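Local coordinates for protein concanavalin B (Canavalia ensiformis, PDB 6CAF) that may act as a carbohydrate-binding protein of jack bean seeds, built on the fold of the family 18 chitinases, at residues H152-K157 with F210-N215; G189-D194 with D216-Y221; S88-Q93 with G141-V146; T132-E137 with V146-I151. All blocks are in the same frame, centred on the assembly; numbering follows the deposited sequence. Where two conformers were deposited one is given.

In the fold
All four contacts belong to the single TIM barrel of the family 18 glycosyl hydrolases. Along the chain, contacts 3 and 4 come first, with interleaved segments that share Val146; contacts 1 and 2 follow, interleaved in the same way. Each pair has centres about 10 Å apart. Strand 150-154 joins the two pairs: contact 4 takes the chain from helix 120-135 into its start, and contact 1 lies where it runs out, about 22 Å away between centres. Contacts 2 and 3 fall on opposite sides of the chain's centre, with centres about 35 Å apart. Contacts 1 and 2 thus mark the barrel end where this family has its carbohydrate-binding groove, and contacts 3 and 4 the other.

Contact 1 of 4, residues H152-K157 with F210-N215; sequences HFDIQK and FVRFYN
One face of the Arg212 guanidinium is covered by Gln156, whose CB sits 3.4 Å from Arg212 NH2, offset toward the rim of the group. The Gln156 amide continues this cover, stacked on the guanidinium with the two planes 23° apart. Arg212 reaches the position by bending at its third torsion (chi3 -83°), and NE gives its hydrogen to the carbonyl O of Ala187. Deeper in the barrel, the rings of His152 and Phe210 meet with their planes nearly perpendicular, His152 CE1 lying 3.7 Å from Phe210 CD1. In the imidazole, ND1 is hydrogen-bonded with Ser185 OG and NE2 with Tyr35 OH, and Phe57 stacks on the ring.

Gln156 NE2 is the hub of the polar network. It donates to Asp154 OD1 at 3.0 Å in an almost straight bond, with the oxygen in the amide plane but the donor standing above the carboxylate plane. It also gives a hydrogen to a water 3.0 Å away, which donates in turn to Tyr214 OH at 2.8 Å. With both N-H groups engaged, the rotation of the amide is fixed. Asp154 OD1 and Arg212 NE, 3.8 Å apart, form a long salt bridge of charges alone, since the oxygen lies well out of the guanidinium plane.

The run DGIHFDIQ corresponds to the DxxDxDxE signature of family 18 but keeps only two of its acidic positions, Asp149 and Asp154; His152 replaces an aspartate, and Gln156 the glutamate that serves as the acid catalyst in active chitinases, consistent with a chitinase-like protein that may bind carbohydrate rather than cleave it.

Contact 2 of 4, residues G189-D194 with D216-Y221; sequences GCLSPD and DRSCQY
Two irregular loops approach each other at Cys190 and Cys219, whose CA atoms are 5.9 Å apart, and a disulfide closes the distance. The Cys190 SG to Cys219 SG bond is 2.0 Å long and the torsion about it is 74°, a right-handed twist. Both sulfurs take the same kind of first torsion, lying between the backbone N and the carbonyl carbon (55° at Cys190, 39° at Cys219), and this turns each of them to the opposite loop. Asp216 lies alongside the bridge, with its CB 3.8 Å from Cys190 SG, while the backbone N of Leu191 comes to 3.4 Å from Cys219 SG.

The loops follow the barrel strands 183-186 and 208-212, which are neighbours in the sheet, so the disulfide cross-links adjacent beta-to-alpha connections at the C-terminal end of the TIM barrel. Beyond it lies helix 227-239: Cys219 rests on Ala232, and Cys190 O accepts from the indole NE1 of Trp236.

The carboxylate of Asp216 works in two directions. OD1 accepts from Ser218 N, two residues on, forming an Asx turn that bends the chain toward Cys219. OD2 receives a hydrogen at 2.6 Å from a water that accepts from Leu191 N at 3.2 Å, a wet link between the loops beside the covalent one. Gln220 OE1 takes the hydrogen of Asp216 N at 2.9 Å and braces the second loop from within. In the first loop, Gly189 N donates to Asp194 OD1, 2.8 Å away, while Asp194 OD2 accepts from the backbone N atoms of Tyr196 and Leu197.

Contact 3 of 4, residues S88-Q93 with G141-V146; sequences SFLESQ and GPLGKV
The side chains of Glu91 and Val146 run antiparallel alongside one another, the glutamate reaching across the 141-146 loop with its CG 3.9 Å from Val146 CG1. Its chain is fully stretched as far as the carboxylate, with CG anti to the backbone N (chi1 -180°), and this length carries OE1 to the backbone of Lys145. Lys145 N donates to Glu91 OE1 at 2.9 Å in a nearly straight bond, though the donor stands well above the carboxylate plane, 60° out of it. The other oxygen, OE2, forms a salt bridge with Lys95, which also donates to Lys145 O; one lysine thus ties the carboxylate to the same loop.

The loop presents a type I turn from Gly141 to Gly144, closed by backbone bonds in both directions between its end residues. Gly144 has a positive phi and lies beside the carboxylate, its CA 3.6 Å from Glu91 OE1, where any CB would strike that oxygen. Leu143 O points at Glu91 CB, 3.5 Å away, and is buried here without a polar partner. Cutting Glu91 back to an alanine would probably cost Lys145 N its acceptor and Lys95 its ion pair, and open a gap beside Val146 CG1.

The two leucines cross at an angle, Leu90 CD1 touching Leu143 CD2 at 3.7 Å. Ser88 CA packs separately against Gly144 N at 3.6 Å. The contact thus sets the start of helix 91-99 against the loop leading to strand 150-154, while Pro142 and Leu143 lean on Phe134 of helix 120-135.

Contact 4 of 4, residues T132-E137 with V146-I151; sequences TYFLSE and VALDGI
Leu148 with Phe134, and Glu137 with Val146, pin together the two ends of the loop between helix 120-135 and strand 150-154, an alpha-to-beta connection of the TIM barrel, through two backbone hydrogen bonds. Leu148 N donates to Phe134 O at 2.8 Å, almost straight and in the carbonyl plane. Glu137 N reaches Val146 O at 2.9 Å on a more bent path, from above that carbonyl plane. Ala147 CA adds a CH...O contact of 3.6 Å to Phe134 O.

The apolar contacts lie on the barrel side. Phe134 and Leu148 run side by side in the same direction, with their CD1 atoms 4.1 Å apart, and both touch Leu106 of strand 103-109. Leu135 starts out away from the strand, but with CG anti to the carbonyl carbon (chi1 -61°) its two methyls come back to it: CD1 meets Ile151 CG1 at 3.9 Å, and CD2 lies over Leu148 O. Shortening Leu135 to an alanine would probably open a gap against Ile151 and uncover the Leu148 carbonyl.

One of the bridging waters gives one hydrogen to Leu135 O and the other to Leu148 O, each 2.7 Å away.

Contact 1 of 4, residues H152-K157 with F210-N215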
loop_
_atom_site.group_PDB
_atom_site.type_symbol
_atom_site.label_atom_id
_atom_site.label_comp_id
_atom_site.label_asym_id
_atom_site.label_seq_id
_atom_site.Cartn_x
_atom_site.Cartn_y
_atom_site.Cartn_z
ATOM N N HIS A 152 1.406 2.320 5.670
ATOM C CA HIS A 152 1.780 1.318 4.687
ATOM C C HIS A 152 3.287 1.361 4.441
ATOM O O HIS A 152 3.853 2.395 4.103
ATOM C CB HIS A 152 1.023 1.601 3.412
ATOM C CG HIS A 152 1.305 0.685 2.288
ATOM N ND1 HIS A 152 1.103 -0.667 2.365
ATOM C CD2 HIS A 152 1.655 0.945 1.011
ATOM C CE1 HIS A 152 1.335 -1.206 1.184
ATOM N NE2 HIS A 152 1.656 -0.242 0.347
ATOM N N PHE A 153 3.934 0.212 4.653
ATOM C CA PHE A 153 5.383 0.086 4.547
ATOM C C PHE A 153 5.757 -0.334 3.122
ATOM O O PHE A 153 5.891 -1.527 2.825
ATOM C CB PHE A 153 5.893 -0.969 5.531
ATOM C CG PHE A 153 5.987 -0.553 6.970
ATOM C CD1 PHE A 153 4.914 -0.025 7.649
ATOM C CD2 PHE A 153 7.167 -0.795 7.661
ATOM C CE1 PHE A 153 5.030 0.283 8.985
ATOM C CE2 PHE A 153 7.262 -0.537 8.998
ATOM C CZ PHE A 153 6.206 0.025 9.657
ATOM N N ASP A 154 5.972 0.634 2.237
ATOM C CA ASP A 154 6.348 0.322 0.853
ATOM C C ASP A 154 7.874 0.411 0.744
ATOM O O ASP A 154 8.448 1.300 0.084
ATOM C CB ASP A 154 5.630 1.230 -0.149
ATOM C CG ASP A 154 5.629 0.694 -1.546
ATOM O OD1 ASP A 154 6.368 -0.258 -1.853
ATOM O OD2 ASP A 154 4.906 1.282 -2.386
ATOM N N ILE A 155 8.527 -0.497 1.444
ATOM C CA ILE A 155 9.953 -0.400 1.653
ATOM C C ILE A 155 10.659 -1.154 0.540
ATOM O O ILE A 155 10.973 -2.339 0.657
ATOM C CB ILE A 155 10.338 -0.898 3.054
ATOM C CG1 ILE A 155 9.494 -0.204 4.155
ATOM C CG2 ILE A 155 11.828 -0.747 3.307
ATOM C CD1 ILE A 155 9.486 1.293 4.089
ATOM N N GLN A 156 10.865 -0.462 -0.572
ATOM C CA GLN A 156 11.350 -1.106 -1.755
ATOM C C GLN A 156 12.757 -0.709 -2.136
ATOM O O GLN A 156 13.437 -1.440 -2.855
ATOM C CB GLN A 156 10.361 -0.993 -2.919
ATOM C CG GLN A 156 9.696 0.268 -3.196
ATOM C CD GLN A 156 8.995 0.277 -4.502
ATOM O OE1 GLN A 156 9.622 0.431 -5.533
ATOM N NE2 GLN A 156 7.691 0.077 -4.476
ATOM N N LYS A 157 13.190 0.430 -1.627
ATOM C CA LYS A 157 14.463 1.001 -1.946
ATOM C C LYS A 157 14.927 1.850 -0.765
ATOM O O LYS A 157 15.208 3.038 -0.925
ATOM C CB LYS A 157 14.342 1.842 -3.237
ATOM C CG LYS A 157 15.669 2.284 -3.801
ATOM C CD LYS A 157 15.562 3.481 -4.743
ATOM C CE LYS A 157 14.773 4.665 -4.182
ATOM N NZ LYS A 157 15.125 5.102 -2.805
ATOM N N PHE A 210 0.583 -6.565 0.780
ATOM C CA PHE A 210 0.341 -6.284 -0.623
ATOM C C PHE A 210 1.579 -6.719 -1.412
ATOM O O PHE A 210 2.565 -5.996 -1.471
ATOM C CB PHE A 210 0.093 -4.778 -0.795
ATOM C CG PHE A 210 -1.158 -4.282 -0.143
ATOM C CD1 PHE A 210 -1.175 -3.899 1.180
ATOM C CD2 PHE A 210 -2.342 -4.219 -0.855
ATOM C CE1 PHE A 210 -2.332 -3.439 1.769
ATOM C CE2 PHE A 210 -3.506 -3.762 -0.262
ATOM C CZ PHE A 210 -3.511 -3.405 1.069
ATOM N N VAL A 211 1.546 -7.925 -1.954
ATOM C CA VAL A 211 2.729 -8.478 -2.578
ATOM C C VAL A 211 2.863 -7.916 -3.987
ATOM O O VAL A 211 1.932 -8.011 -4.790
ATOM C CB VAL A 211 2.630 -9.997 -2.616
ATOM C CG1 VAL A 211 3.867 -10.587 -3.284
ATOM C CG2 VAL A 211 2.483 -10.581 -1.219
ATOM N N ARG A 212 4.034 -7.370 -4.290
ATOM C CA ARG A 212 4.254 -6.725 -5.581
ATOM C C ARG A 212 4.658 -7.733 -6.644
ATOM O O ARG A 212 5.834 -8.081 -6.789
ATOM C CB ARG A 212 5.297 -5.618 -5.442
ATOM C CG ARG A 212 4.843 -4.492 -4.552
ATOM C CD ARG A 212 5.818 -3.337 -4.493
ATOM N NE ARG A 212 6.860 -3.587 -3.545
ATOM C CZ ARG A 212 8.114 -3.904 -3.826
ATOM N NH1 ARG A 212 8.525 -4.011 -5.063
ATOM N NH2 ARG A 212 8.948 -4.118 -2.837
ATOM N N PHE A 213 3.653 -8.210 -7.355
ATOM C CA PHE A 213 3.849 -9.233 -8.379
ATOM C C PHE A 213 4.183 -8.582 -9.729
ATOM O O PHE A 213 3.482 -8.755 -10.714
ATOM C CB PHE A 213 2.590 -10.123 -8.520
ATOM C CG PHE A 213 2.332 -11.023 -7.333
ATOM C CD1 PHE A 213 3.074 -12.171 -7.136
ATOM C CD2 PHE A 213 1.339 -10.736 -6.441
ATOM C CE1 PHE A 213 2.813 -13.022 -6.078
ATOM C CE2 PHE A 213 1.084 -11.573 -5.390
ATOM C CZ PHE A 213 1.844 -12.699 -5.189
ATOM N N TYR A 214 5.270 -7.820 -9.773
ATOM C CA TYR A 214 5.670 -7.198 -11.019
ATOM C C TYR A 214 7.112 -6.755 -10.880
ATOM O O TYR A 214 7.669 -6.701 -9.768
ATOM C CB TYR A 214 4.727 -6.021 -11.378
ATOM C CG TYR A 214 4.620 -4.911 -10.347
ATOM C CD1 TYR A 214 3.774 -5.020 -9.287
ATOM C CD2 TYR A 214 5.303 -3.709 -10.500
ATOM C CE1 TYR A 214 3.675 -4.011 -8.342
ATOM C CE2 TYR A 214 5.141 -2.663 -9.600
ATOM C CZ TYR A 214 4.345 -2.831 -8.497
ATOM O OH TYR A 214 4.214 -1.807 -7.571
ATOM N N ASN A 215 7.711 -6.458 -12.027
ATOM C CA ASN A 215 9.130 -6.149 -12.104
ATOM C C ASN A 215 10.008 -7.272 -11.507
ATOM O O ASN A 215 11.073 -7.022 -10.960
ATOM C CB ASN A 215 9.411 -4.749 -11.534
ATOM C CG ASN A 215 8.730 -3.602 -12.367
ATOM O OD1 ASN A 215 8.438 -3.739 -13.590
ATOM N ND2 ASN A 215 8.457 -2.466 -11.690
HETATM O O HOH W 1 6.067 0.237 -7.035
#

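Contact 2 of 4, residues G189-D194 with D216-Y221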
loop_
_atom_site.group_PDB
_atom_site.type_symbol
_atom_site.label_atom_id
_atom_site.label_comp_id
_atom_site.label_asym_id
_atom_site.label_seq_id
_atom_site.Cartn_x
_atom_site.Cartn_y
_atom_site.Cartn_z
ATOM N N GLY A 189 8.338 -7.224 -2.199
ATOM C CA GLY A 189 8.459 -7.816 -3.524
ATOM C C GLY A 189 7.920 -9.234 -3.553
ATOM O O GLY A 189 7.634 -9.811 -2.534
ATOM N N CYS A 190 7.775 -9.797 -4.737
ATOM C CA CYS A 190 7.118 -11.081 -4.836
ATOM C C CYS A 190 7.957 -12.293 -4.561
ATOM O O CYS A 190 7.380 -13.365 -4.381
ATOM C CB CYS A 190 6.341 -11.252 -6.133
ATOM S SG CYS A 190 7.219 -11.020 -7.660
ATOM N N LEU A 191 9.265 -12.172 -4.446
ATOM C CA LEU A 191 10.047 -13.352 -4.056
ATOM C C LEU A 191 10.274 -13.347 -2.562
ATOM O O LEU A 191 10.908 -12.449 -2.032
ATOM C CB LEU A 191 11.395 -13.394 -4.740
ATOM C CG LEU A 191 12.180 -14.709 -4.479
ATOM C CD1 LEU A 191 11.351 -15.974 -4.736
ATOM C CD2 LEU A 191 13.400 -14.701 -5.345
ATOM N N SER A 192 9.813 -14.273 -1.920
ATOM C CA SER A 192 9.945 -14.494 -0.500
ATOM C C SER A 192 11.187 -15.325 -0.225
ATOM O O SER A 192 11.445 -16.273 -0.945
ATOM C CB SER A 192 8.723 -15.245 0.032
ATOM O OG SER A 192 8.838 -15.518 1.402
ATOM N N PRO A 193 11.988 -14.967 0.768
ATOM C CA PRO A 193 11.775 -13.855 1.711
ATOM C C PRO A 193 12.175 -12.509 1.126
ATOM O O PRO A 193 13.142 -12.402 0.380
ATOM C CB PRO A 193 12.734 -14.222 2.849
ATOM C CG PRO A 193 13.854 -14.972 2.161
ATOM C CD PRO A 193 13.144 -15.800 1.140
ATOM N N ASP A 194 11.451 -11.473 1.481
ATOM C CA ASP A 194 11.770 -10.146 0.991
ATOM C C ASP A 194 13.059 -9.649 1.624
ATOM O O ASP A 194 13.238 -9.737 2.831
ATOM C CB ASP A 194 10.649 -9.157 1.280
ATOM C CG ASP A 194 10.872 -7.828 0.613
ATOM O OD1 ASP A 194 10.600 -7.736 -0.601
ATOM O OD2 ASP A 194 11.308 -6.888 1.296
ATOM N N ASP A 216 9.575 -8.525 -11.697
ATOM C CA ASP A 216 10.367 -9.677 -11.267
ATOM C C ASP A 216 9.925 -10.907 -12.022
ATOM O O ASP A 216 8.869 -11.477 -11.737
ATOM C CB ASP A 216 10.236 -9.920 -9.759
ATOM C CG ASP A 216 11.215 -10.982 -9.253
ATOM O OD1 ASP A 216 11.679 -11.807 -10.049
ATOM O OD2 ASP A 216 11.542 -10.989 -8.057
ATOM N N ARG A 217 10.732 -11.317 -13.005
ATOM C CA ARG A 217 10.353 -12.422 -13.838
ATOM C C ARG A 217 10.176 -13.735 -13.083
ATOM O O ARG A 217 9.532 -14.651 -13.585
ATOM C CB ARG A 217 11.343 -12.601 -14.978
ATOM C CG ARG A 217 11.383 -11.429 -15.948
ATOM C CD ARG A 217 12.454 -11.573 -17.028
ATOM N NE ARG A 217 12.427 -10.459 -17.979
ATOM C CZ ARG A 217 13.038 -9.289 -17.797
ATOM N NH1 ARG A 217 13.729 -9.064 -16.686
ATOM N NH2 ARG A 217 12.961 -8.337 -18.724
ATOM N N SER A 218 10.773 -13.858 -11.903
ATOM C CA SER A 218 10.691 -15.117 -11.179
ATOM C C SER A 218 9.306 -15.375 -10.590
ATOM O O SER A 218 8.983 -16.527 -10.286
ATOM C CB SER A 218 11.760 -15.190 -10.082
ATOM O OG SER A 218 11.479 -14.305 -9.016
ATOM N N CYS A 219 8.503 -14.319 -10.408
ATOM C CA CYS A 219 7.277 -14.481 -9.649
ATOM C C CYS A 219 6.074 -13.761 -10.220
ATOM O O CYS A 219 5.019 -13.757 -9.593
ATOM C CB CYS A 219 7.465 -14.062 -8.178
ATOM S SG CYS A 219 8.478 -12.619 -7.760
ATOM N N GLN A 220 6.202 -13.168 -11.394
ATOM C CA GLN A 220 5.104 -12.415 -11.957
ATOM C C GLN A 220 4.385 -13.192 -13.055
ATOM O O GLN A 220 4.873 -14.200 -13.581
ATOM C CB GLN A 220 5.592 -11.068 -12.483
ATOM C CG GLN A 220 6.377 -11.184 -13.791
ATOM C CD GLN A 220 7.215 -9.950 -14.062
ATOM O OE1 GLN A 220 7.244 -9.005 -13.268
ATOM N NE2 GLN A 220 7.944 -9.979 -15.163
ATOM N N TYR A 221 3.187 -12.725 -13.378
ATOM C CA TYR A 221 2.454 -13.251 -14.512
ATOM C C TYR A 221 3.144 -12.946 -15.825
ATOM O O TYR A 221 3.728 -11.865 -15.984
ATOM C CB TYR A 221 1.104 -12.554 -14.550
ATOM C CG TYR A 221 0.217 -12.890 -15.737
ATOM C CD1 TYR A 221 -0.561 -14.050 -15.768
ATOM C CD2 TYR A 221 0.154 -12.054 -16.826
ATOM C CE1 TYR A 221 -1.375 -14.352 -16.847
ATOM C CE2 TYR A 221 -0.664 -12.343 -17.910
ATOM C CZ TYR A 221 -1.411 -13.505 -17.926
ATOM O OH TYR A 221 -2.194 -13.805 -19.010
HETATM O O HOH W 2 10.509 -9.674 -6.111
#

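Contact 3 of 4, residues S88-Q93 with G141-V146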
loop_
_atom_site.group_PDB
_atom_site.type_symbol
_atom_site.label_atom_id
_atom_site.label_comp_id
_atom_site.label_asym_id
_atom_site.label_seq_id
_atom_site.Cartn_x
_atom_site.Cartn_y
_atom_site.Cartn_z
ATOM N N SER A 88 -1.427 20.287 3.756
ATOM C CA SER A 88 -2.534 20.373 4.690
ATOM C C SER A 88 -3.869 20.679 4.010
ATOM O O SER A 88 -4.928 20.469 4.607
ATOM C CB SER A 88 -2.221 21.392 5.785
ATOM O OG SER A 88 -2.011 22.665 5.221
ATOM N N PHE A 89 -3.823 21.158 2.772
ATOM C CA PHE A 89 -5.055 21.411 2.006
ATOM C C PHE A 89 -5.828 20.097 1.828
ATOM O O PHE A 89 -7.034 20.101 1.627
ATOM C CB PHE A 89 -4.767 22.081 0.623
ATOM C CG PHE A 89 -4.482 21.088 -0.532
ATOM C CD1 PHE A 89 -5.507 20.565 -1.315
ATOM C CD2 PHE A 89 -3.184 20.755 -0.866
ATOM C CE1 PHE A 89 -5.234 19.702 -2.365
ATOM C CE2 PHE A 89 -2.907 19.879 -1.902
ATOM C CZ PHE A 89 -3.923 19.349 -2.650
ATOM N N LEU A 90 -5.124 18.965 1.937
ATOM C CA LEU A 90 -5.763 17.674 1.740
ATOM C C LEU A 90 -6.634 17.203 2.892
ATOM O O LEU A 90 -7.414 16.267 2.732
ATOM C CB LEU A 90 -4.729 16.601 1.387
ATOM C CG LEU A 90 -4.049 16.743 0.029
ATOM C CD1 LEU A 90 -2.808 15.881 -0.043
ATOM C CD2 LEU A 90 -4.993 16.405 -1.107
ATOM N N GLU A 91 -6.569 17.888 4.032
ATOM C CA GLU A 91 -7.324 17.442 5.192
ATOM C C GLU A 91 -8.794 17.207 4.893
ATOM O O GLU A 91 -9.339 16.148 5.223
ATOM C CB GLU A 91 -7.201 18.445 6.321
ATOM C CG GLU A 91 -7.953 18.071 7.593
ATOM C CD GLU A 91 -7.953 19.157 8.654
ATOM O OE1 GLU A 91 -6.887 19.754 8.919
ATOM O OE2 GLU A 91 -9.008 19.354 9.277
ATOM N N SER A 92 -9.452 18.188 4.275
ATOM C CA SER A 92 -10.887 18.048 4.048
ATOM C C SER A 92 -11.185 16.871 3.090
ATOM O O SER A 92 -12.175 16.164 3.268
ATOM C CB SER A 92 -11.480 19.351 3.493
ATOM O OG SER A 92 -10.913 19.645 2.237
ATOM N N GLN A 93 -10.332 16.655 2.094
ATOM C CA GLN A 93 -10.521 15.574 1.144
ATOM C C GLN A 93 -10.323 14.221 1.809
ATOM O O GLN A 93 -11.070 13.264 1.551
ATOM C CB GLN A 93 -9.601 15.710 -0.075
ATOM C CG GLN A 93 -9.958 16.889 -0.953
ATOM C CD GLN A 93 -9.001 17.101 -2.093
ATOM O OE1 GLN A 93 -8.814 16.217 -2.944
ATOM N NE2 GLN A 93 -8.419 18.299 -2.154
ATOM N N GLY A 141 -0.334 18.364 11.368
ATOM C CA GLY A 141 0.799 17.753 10.683
ATOM C C GLY A 141 0.791 18.083 9.206
ATOM O O GLY A 141 0.062 18.966 8.743
ATOM N N PRO A 142 1.626 17.372 8.447
ATOM C CA PRO A 142 1.751 17.679 7.034
ATOM C C PRO A 142 0.446 17.635 6.237
ATOM O O PRO A 142 0.300 18.389 5.295
ATOM C CB PRO A 142 2.764 16.631 6.560
ATOM C CG PRO A 142 3.628 16.411 7.773
ATOM C CD PRO A 142 2.646 16.405 8.897
ATOM N N LEU A 143 -0.463 16.742 6.611
ATOM C CA LEU A 143 -1.764 16.588 5.965
ATOM C C LEU A 143 -2.880 17.280 6.718
ATOM O O LEU A 143 -4.037 17.033 6.467
ATOM C CB LEU A 143 -2.078 15.099 5.748
ATOM C CG LEU A 143 -1.205 14.416 4.686
ATOM C CD1 LEU A 143 -1.369 12.925 4.761
ATOM C CD2 LEU A 143 -1.548 14.916 3.296
ATOM N N GLY A 144 -2.518 18.209 7.598
ATOM C CA GLY A 144 -3.489 18.835 8.457
ATOM C C GLY A 144 -3.666 18.073 9.739
ATOM O O GLY A 144 -2.771 17.357 10.205
ATOM N N LYS A 145 -4.839 18.222 10.326
ATOM C CA LYS A 145 -5.184 17.524 11.543
ATOM C C LYS A 145 -6.057 16.337 11.136
ATOM O O LYS A 145 -7.230 16.507 10.786
ATOM C CB LYS A 145 -5.902 18.426 12.538
ATOM C CG LYS A 145 -6.056 17.801 13.899
ATOM C CD LYS A 145 -6.553 18.821 14.921
ATOM C CE LYS A 145 -5.409 19.640 15.486
ATOM N NZ LYS A 145 -5.885 20.510 16.594
ATOM N N VAL A 146 -5.450 15.158 11.105
ATOM C CA VAL A 146 -6.089 13.964 10.587
ATOM C C VAL A 146 -5.823 12.761 11.476
ATOM O O VAL A 146 -4.871 12.769 12.276
ATOM C CB VAL A 146 -5.622 13.625 9.142
ATOM C CG1 VAL A 146 -6.034 14.711 8.147
ATOM C CG2 VAL A 146 -4.120 13.370 9.061
#

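Contact 4 of 4, residues T132-E137 with V146-I151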
loop_
_atom_site.group_PDB
_atom_site.type_symbol
_atom_site.label_atom_id
_atom_site.label_comp_id
_atom_site.label_asym_id
_atom_site.label_seq_id
_atom_site.Cartn_x
_atom_site.Cartn_y
_atom_site.Cartn_z
ATOM N N THR A 132 1.416 11.024 16.355
ATOM C CA THR A 132 1.069 12.356 16.748
ATOM C C THR A 132 0.535 13.173 15.591
ATOM O O THR A 132 -0.437 13.927 15.737
ATOM C CB THR A 132 2.281 13.055 17.396
ATOM O OG1 THR A 132 2.666 12.317 18.548
ATOM C CG2 THR A 132 2.000 14.492 17.691
ATOM N N TYR A 133 1.189 13.030 14.439
ATOM C CA TYR A 133 0.942 13.926 13.325
ATOM C C TYR A 133 0.062 13.347 12.230
ATOM O O TYR A 133 -0.439 14.129 11.413
ATOM C CB TYR A 133 2.251 14.472 12.761
ATOM C CG TYR A 133 2.950 15.372 13.716
ATOM C CD1 TYR A 133 2.558 16.699 13.870
ATOM C CD2 TYR A 133 3.984 14.921 14.504
ATOM C CE1 TYR A 133 3.177 17.539 14.780
ATOM C CE2 TYR A 133 4.601 15.761 15.428
ATOM C CZ TYR A 133 4.224 17.076 15.548
ATOM O OH TYR A 133 4.849 17.898 16.477
ATOM N N PHE A 134 -0.146 12.032 12.186
ATOM C CA PHE A 134 -0.979 11.423 11.169
ATOM C C PHE A 134 -2.094 10.514 11.635
ATOM O O PHE A 134 -3.002 10.254 10.840
ATOM C CB PHE A 134 -0.133 10.628 10.146
ATOM C CG PHE A 134 0.783 11.475 9.301
ATOM C CD1 PHE A 134 0.334 12.121 8.193
ATOM C CD2 PHE A 134 2.084 11.604 9.626
ATOM C CE1 PHE A 134 1.183 12.868 7.422
ATOM C CE2 PHE A 134 2.959 12.325 8.862
ATOM C CZ PHE A 134 2.522 12.947 7.747
ATOM N N LEU A 135 -2.057 10.007 12.864
ATOM C CA LEU A 135 -2.955 8.926 13.225
ATOM C C LEU A 135 -3.942 9.239 14.342
ATOM O O LEU A 135 -4.728 8.350 14.711
ATOM C CB LEU A 135 -2.172 7.663 13.606
ATOM C CG LEU A 135 -1.285 7.077 12.501
ATOM C CD1 LEU A 135 -0.371 6.003 13.069
ATOM C CD2 LEU A 135 -2.142 6.472 11.379
ATOM N N SER A 136 -3.924 10.457 14.877
ATOM C CA SER A 136 -4.678 10.704 16.099
ATOM C C SER A 136 -5.357 12.044 16.224
ATOM O O SER A 136 -5.983 12.299 17.245
ATOM C CB SER A 136 -3.730 10.557 17.290
ATOM O OG SER A 136 -2.690 11.525 17.235
ATOM N N GLU A 137 -5.248 12.875 15.198
ATOM C CA GLU A 137 -5.672 14.272 15.248
ATOM C C GLU A 137 -5.072 15.051 16.442
ATOM O O GLU A 137 -5.644 16.026 16.907
ATOM C CB GLU A 137 -7.202 14.372 15.279
ATOM C CG GLU A 137 -7.889 13.988 13.998
ATOM C CD GLU A 137 -9.368 14.310 13.990
ATOM O OE1 GLU A 137 -9.739 15.460 13.663
ATOM O OE2 GLU A 137 -10.148 13.399 14.294
ATOM N N VAL A 146 -5.450 15.158 11.105
ATOM C CA VAL A 146 -6.089 13.964 10.587
ATOM C C VAL A 146 -5.823 12.761 11.476
ATOM O O VAL A 146 -4.871 12.769 12.276
ATOM C CB VAL A 146 -5.622 13.625 9.142
ATOM C CG1 VAL A 146 -6.034 14.711 8.147
ATOM C CG2 VAL A 146 -4.120 13.370 9.061
ATOM N N ALA A 147 -6.668 11.744 11.309
ATOM C CA ALA A 147 -6.415 10.435 11.858
ATOM C C ALA A 147 -6.559 9.435 10.750
ATOM O O ALA A 147 -7.648 8.960 10.441
ATOM C CB ALA A 147 -7.355 10.098 13.003
ATOM N N LEU A 148 -5.462 9.170 10.082
ATOM C CA LEU A 148 -5.452 8.250 8.954
ATOM C C LEU A 148 -5.756 6.827 9.407
ATOM O O LEU A 148 -5.602 6.476 10.576
ATOM C CB LEU A 148 -4.121 8.299 8.219
ATOM C CG LEU A 148 -3.762 9.651 7.596
ATOM C CD1 LEU A 148 -2.455 9.529 6.811
ATOM C CD2 LEU A 148 -4.849 10.196 6.712
ATOM N N ASP A 149 -6.183 5.999 8.461
ATOM C CA ASP A 149 -6.574 4.647 8.764
ATOM C C ASP A 149 -5.450 3.669 8.871
ATOM O O ASP A 149 -5.657 2.550 9.343
ATOM C CB ASP A 149 -7.573 4.191 7.733
ATOM C CG ASP A 149 -8.796 5.041 7.748
ATOM O OD1 ASP A 149 -9.592 4.909 8.694
ATOM O OD2 ASP A 149 -8.936 5.924 6.880
ATOM N N GLY A 150 -4.250 4.059 8.451
ATOM C CA GLY A 150 -3.139 3.157 8.559
ATOM C C GLY A 150 -1.843 3.712 8.022
ATOM O O GLY A 150 -1.805 4.781 7.425
ATOM N N ILE A 151 -0.784 2.931 8.244
ATOM C CA ILE A 151 0.552 3.214 7.749
ATOM C C ILE A 151 0.953 2.016 6.901
ATOM O O ILE A 151 0.865 0.856 7.349
ATOM C CB ILE A 151 1.582 3.400 8.889
ATOM C CG1 ILE A 151 1.167 4.535 9.823
ATOM C CG2 ILE A 151 2.975 3.602 8.324
ATOM C CD1 ILE A 151 1.112 5.922 9.237
HETATM O O HOH W 3 -2.571 12.928 14.232
HETATM O O HOH W 4 -2.825 15.180 12.574
HETATM O O HOH W 5 -5.949 6.381 13.270
#